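Phosphatidylinositide phosphatase SAC2 (Homo sapiens, PDB 4XUU) is an inositol 4-phosphatase acting mainly on phosphatidylinositol 4-phosphate, represented here by its hSac2 domain, a homodimerising module of the pleckstrin-homology clan. Local coordinates at residues T131-C134 and I135-L139; T142-M146 and G147-P151. All coordinates share one frame; numbering follows the deposited sequence.

Overall arrangement
Both contacts belong to helix 129-145 and its exit, in the hSac2 domain, whose strands and helix 129-145 are consistent with its pleckstrin-homology clan. Contact 1 comes first along the chain, within the helix, where the inner face packs against strands 26-34, 48-54, 81-88 and 99-107. Contact 2 follows in series: the last helical turn ends there and the chain runs on to strand 152-154, which pairs in parallel with strand 81-88 and is the outermost strand within this chain on that side. Their centres lie about 13 Å apart, and Leu139 of contact 1 packs on Leu150 of contact 2. Each contact also reaches the third subunit, while contact 1 holds the disulfide to the second, so this helix serves core and assembly together.

Contact 1. Residues T131-C134 and I135-L139; sequences TLQC and IAEML
Gln133 and Glu137, one helical turn apart, join through their side chains: Gln133 NE2 donates to Glu137 OE1 at 2.8 Å in a nearly straight bond, 163° at the hydrogen. The carboxylate oxygen lies almost in the plane of the Gln133 amide. The amide, in turn, meets OE1 on its anti side, slightly out of the carboxylate plane, and the two planes are turned 55° apart. Gln133 reaches forward because its chain is bent at chi2 (64°), about the CB-CG bond, while Glu137 stays extended beyond its own CG.

Alongside this pair the backbone acceptors are used in turn. Thr131 O takes Ile135 N at 3.2 Å, Leu132 O takes Ala136 N at 3.0 Å, Gln133 O takes Glu137 N at 3.0 Å, and Cys134 O takes Met138 N at 3.2 Å. Ile135 also lays CG1 beside Thr131 O, 3.4 Å away.

Leu132, Ile135, Ala136 and Leu139 turn to the sheet, Ile135 reaching Trp30 and Leu51, while Cys134 SG forms a disulfide with Cys134 SG of the second subunit. The result is an i to i+4 side-chain hydrogen bond on an amphipathic helix, consistent with the helix that caps the bent sheet in pleckstrin-homology folds.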
loop_
_atom_site.group_PDB
_atom_site.type_symbol
_atom_site.label_atom_id
_atom_site.label_comp_id
_atom_site.label_asym_id
_atom_site.label_seq_id
_atom_site.Cartn_x
_atom_site.Cartn_y
_atom_site.Cartn_z
ATOM N N THR A 131 -9.172 -2.308 -0.153
ATOM C CA THR A 131 -10.028 -2.909 -1.174
ATOM C C THR A 131 -10.142 -1.988 -2.389
ATOM O O THR A 131 -10.085 -2.444 -3.527
ATOM C CB THR A 131 -11.447 -3.210 -0.617
ATOM O OG1 THR A 131 -11.355 -4.141 0.464
ATOM C CG2 THR A 131 -12.358 -3.797 -1.686
ATOM N N LEU A 132 -10.301 -0.693 -2.133
ATOM C CA LEU A 132 -10.436 0.298 -3.191
ATOM C C LEU A 132 -9.105 0.559 -3.905
ATOM O O LEU A 132 -9.083 0.790 -5.115
ATOM C CB LEU A 132 -11.038 1.600 -2.641
ATOM C CG LEU A 132 -12.408 1.536 -1.940
ATOM C CD1 LEU A 132 -12.786 2.895 -1.376
ATOM C CD2 LEU A 132 -13.526 1.021 -2.860
ATOM N N GLN A 133 -8.001 0.507 -3.160
ATOM C CA GLN A 133 -6.672 0.661 -3.756
ATOM C C GLN A 133 -6.392 -0.493 -4.722
ATOM O O GLN A 133 -5.804 -0.293 -5.785
ATOM C CB GLN A 133 -5.587 0.759 -2.672
ATOM C CG GLN A 133 -4.166 1.046 -3.188
ATOM C CD GLN A 133 -4.016 2.408 -3.878
ATOM O OE1 GLN A 133 -4.552 3.422 -3.421
ATOM N NE2 GLN A 133 -3.267 2.430 -4.978
ATOM N N CYS A 134 -6.848 -1.686 -4.350
ATOM C CA CYS A 134 -6.714 -2.883 -5.176
ATOM C C CYS A 134 -7.472 -2.778 -6.488
ATOM O O CYS A 134 -6.919 -3.086 -7.551
ATOM C CB CYS A 134 -7.163 -4.120 -4.397
ATOM S SG CYS A 134 -5.933 -4.627 -3.180
ATOM N N ILE A 135 -8.727 -2.342 -6.412
ATOM C CA ILE A 135 -9.558 -2.167 -7.603
ATOM C C ILE A 135 -8.947 -1.121 -8.552
ATOM O O ILE A 135 -8.818 -1.371 -9.750
ATOM C CB ILE A 135 -11.034 -1.813 -7.237
ATOM C CG1 ILE A 135 -11.694 -2.985 -6.492
ATOM C CG2 ILE A 135 -11.833 -1.442 -8.485
ATOM C CD1 ILE A 135 -12.990 -2.624 -5.789
ATOM N N ALA A 136 -8.556 0.029 -7.997
ATOM C CA ALA A 136 -7.907 1.102 -8.756
ATOM C C ALA A 136 -6.650 0.610 -9.459
ATOM O O ALA A 136 -6.384 0.976 -10.603
ATOM C CB ALA A 136 -7.582 2.280 -7.849
ATOM N N GLU A 137 -5.888 -0.231 -8.768
ATOM C CA GLU A 137 -4.682 -0.803 -9.343
ATOM C C GLU A 137 -4.954 -1.693 -10.556
ATOM O O GLU A 137 -4.218 -1.627 -11.537
ATOM C CB GLU A 137 -3.835 -1.493 -8.270
ATOM C CG GLU A 137 -2.907 -0.497 -7.589
ATOM C CD GLU A 137 -2.309 -0.982 -6.285
ATOM O OE1 GLU A 137 -2.093 -0.123 -5.401
ATOM O OE2 GLU A 137 -2.039 -2.198 -6.135
HETATM N N MSE A 138 -6.022 -2.488 -10.516
HETATM C CA MSE A 138 -6.359 -3.309 -11.674
HETATM C C MSE A 138 -6.873 -2.484 -12.854
HETATM O O MSE A 138 -6.576 -2.795 -14.004
HETATM C CB MSE A 138 -7.324 -4.446 -11.339
HETATM C CG MSE A 138 -7.161 -5.595 -12.338
HETATM SE SE MSE A 138 -8.464 -7.021 -12.217
HETATM C CE MSE A 138 -7.728 -7.916 -10.644
ATOM N N LEU A 139 -7.634 -1.435 -12.566
ATOM C CA LEU A 139 -8.063 -0.505 -13.599
ATOM C C LEU A 139 -6.859 0.192 -14.231
ATOM O O LEU A 139 -6.868 0.501 -15.427
ATOM C CB LEU A 139 -9.031 0.531 -13.029
ATOM C CG LEU A 139 -10.452 0.085 -12.664
ATOM C CD1 LEU A 139 -11.091 1.117 -11.762
ATOM C CD2 LEU A 139 -11.314 -0.131 -13.898
#

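Contact 2. Residues T142-M146 and G147-P151; sequences TKQAM and GSDLP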
loop_
_atom_site.group_PDB
_atom_site.type_symbol
_atom_site.label_atom_id
_atom_site.label_comp_id
_atom_site.label_asym_id
_atom_site.label_seq_id
_atom_site.Cartn_x
_atom_site.Cartn_y
_atom_site.Cartn_z
ATOM N N THR A 142 -4.602 -2.400 -16.493
ATOM C CA THR A 142 -5.404 -2.755 -17.659
ATOM C C THR A 142 -5.335 -1.638 -18.703
ATOM O O THR A 142 -5.144 -1.904 -19.895
ATOM C CB THR A 142 -6.866 -3.069 -17.281
ATOM O OG1 THR A 142 -6.889 -4.151 -16.347
ATOM C CG2 THR A 142 -7.679 -3.471 -18.507
ATOM N N LYS A 143 -5.460 -0.394 -18.244
ATOM C CA LYS A 143 -5.354 0.762 -19.121
ATOM C C LYS A 143 -3.922 0.969 -19.618
ATOM O O LYS A 143 -3.705 1.376 -20.762
ATOM C CB LYS A 143 -5.858 2.019 -18.418
ATOM C CG LYS A 143 -6.345 3.056 -19.391
ATOM C CD LYS A 143 -6.639 4.373 -18.741
ATOM C CE LYS A 143 -6.632 5.456 -19.791
ATOM N NZ LYS A 143 -7.577 6.530 -19.434
ATOM N N GLN A 144 -2.952 0.685 -18.752
ATOM C CA GLN A 144 -1.541 0.747 -19.122
ATOM C C GLN A 144 -1.180 -0.300 -20.175
ATOM O O GLN A 144 -0.313 -0.065 -21.015
ATOM C CB GLN A 144 -0.650 0.604 -17.888
ATOM C CG GLN A 144 -0.588 1.864 -17.028
ATOM C CD GLN A 144 0.275 1.715 -15.779
ATOM O OE1 GLN A 144 0.462 2.677 -15.033
ATOM N NE2 GLN A 144 0.800 0.514 -15.547
ATOM N N ALA A 145 -1.858 -1.445 -20.128
ATOM C CA ALA A 145 -1.663 -2.513 -21.106
ATOM C C ALA A 145 -2.099 -2.103 -22.513
ATOM O O ALA A 145 -1.518 -2.551 -23.503
ATOM C CB ALA A 145 -2.397 -3.771 -20.670
HETATM N N MSE A 146 -3.115 -1.249 -22.600
HETATM C CA MSE A 146 -3.601 -0.785 -23.894
HETATM C C MSE A 146 -2.856 0.461 -24.397
HETATM O O MSE A 146 -3.163 0.987 -25.469
HETATM C CB MSE A 146 -5.124 -0.597 -23.881
HETATM C CG MSE A 146 -5.611 0.760 -23.436
HETATM SE SE MSE A 146 -7.431 0.675 -22.759
HETATM C CE MSE A 146 -8.367 0.121 -24.362
ATOM N N GLY A 147 -1.870 0.915 -23.625
ATOM C CA GLY A 147 -0.951 1.955 -24.082
ATOM C C GLY A 147 -0.985 3.285 -23.353
ATOM O O GLY A 147 -0.052 4.074 -23.468
ATOM N N SER A 148 -2.052 3.542 -22.604
ATOM C CA SER A 148 -2.210 4.830 -21.939
ATOM C C SER A 148 -1.798 4.769 -20.467
ATOM O O SER A 148 -1.108 3.837 -20.045
ATOM C CB SER A 148 -3.648 5.326 -22.089
ATOM O OG SER A 148 -3.716 6.723 -21.870
ATOM N N ASP A 149 -2.203 5.773 -19.694
ATOM C CA ASP A 149 -1.920 5.801 -18.268
ATOM C C ASP A 149 -3.162 6.194 -17.468
ATOM O O ASP A 149 -4.131 6.721 -18.019
ATOM C CB ASP A 149 -0.752 6.745 -17.969
ATOM C CG ASP A 149 0.012 6.356 -16.708
ATOM O OD1 ASP A 149 -0.390 5.399 -16.010
ATOM O OD2 ASP A 149 1.026 7.016 -16.411
ATOM N N LEU A 150 -3.133 5.918 -16.168
ATOM C CA LEU A 150 -4.241 6.251 -15.289
ATOM C C LEU A 150 -3.713 6.655 -13.923
ATOM O O LEU A 150 -3.256 5.801 -13.164
ATOM C CB LEU A 150 -5.198 5.061 -15.153
ATOM C CG LEU A 150 -6.467 5.293 -14.326
ATOM C CD1 LEU A 150 -7.367 6.321 -15.000
ATOM C CD2 LEU A 150 -7.205 3.993 -14.119
ATOM N N PRO A 151 -3.763 7.960 -13.607
ATOM C CA PRO A 151 -3.299 8.398 -12.291
ATOM C C PRO A 151 -4.244 7.982 -11.157
ATOM O O PRO A 151 -5.457 8.184 -11.252
ATOM C CB PRO A 151 -3.236 9.926 -12.425
ATOM C CG PRO A 151 -4.137 10.262 -13.547
ATOM C CD PRO A 151 -4.119 9.094 -14.481
#
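Lys143 and Leu150 meet where helix 129-145 ends in a Schellman motif, their side chains crossing at about a right angle. The lysine runs out with CG anti to its backbone N (chi1 -154°), which carries its aliphatic chain along the departing loop: CD comes to 3.9 Å from Leu150 CB, and CE passes alongside the backbone carbonyl of Asp149, 3.3 Å from Asp149 O, while also packing on Ser148 CB. Past these methylenes, NZ leaves the two segments to donate to Leu81 O and Leu78 O. Leu150 is buried, and beyond the lysine it packs on Leu81, Ile84 and Leu139.

The turn itself is closed by two backbone bonds. Ser148 N donates to Lys143 O at 3.3 Å, and Gly147 N to Gln144 O at 3.2 Å, the latter approaching from above the carbonyl plane. Gly147 carries a positive phi, where a side chain would run into the carbonyl oxygen of Met146; glycine is what this position calls for.

Gln144 and Asp149 lie side by side and point the same way, with amide and carboxylate planes 54° apart and Gln144 CG 3.7 Å from Asp149 OD1. The two Asp149 oxygens divide their work: OD1 accepts Leu150 N, which meets Asp149 OD1 from above the carboxylate plane at 2.8 Å, whereas OD2 accepts Lys156 N of the third subunit. With an alanine here both acceptors go, and Leu150 N and Lys156 N of the third subunit would probably lose their carboxylate partner. The backbone of Gln144 also meets the turn: Gln144 CA lies 3.3 Å from Ser148 O in a CA-H...O contact, 169° at the hydrogen.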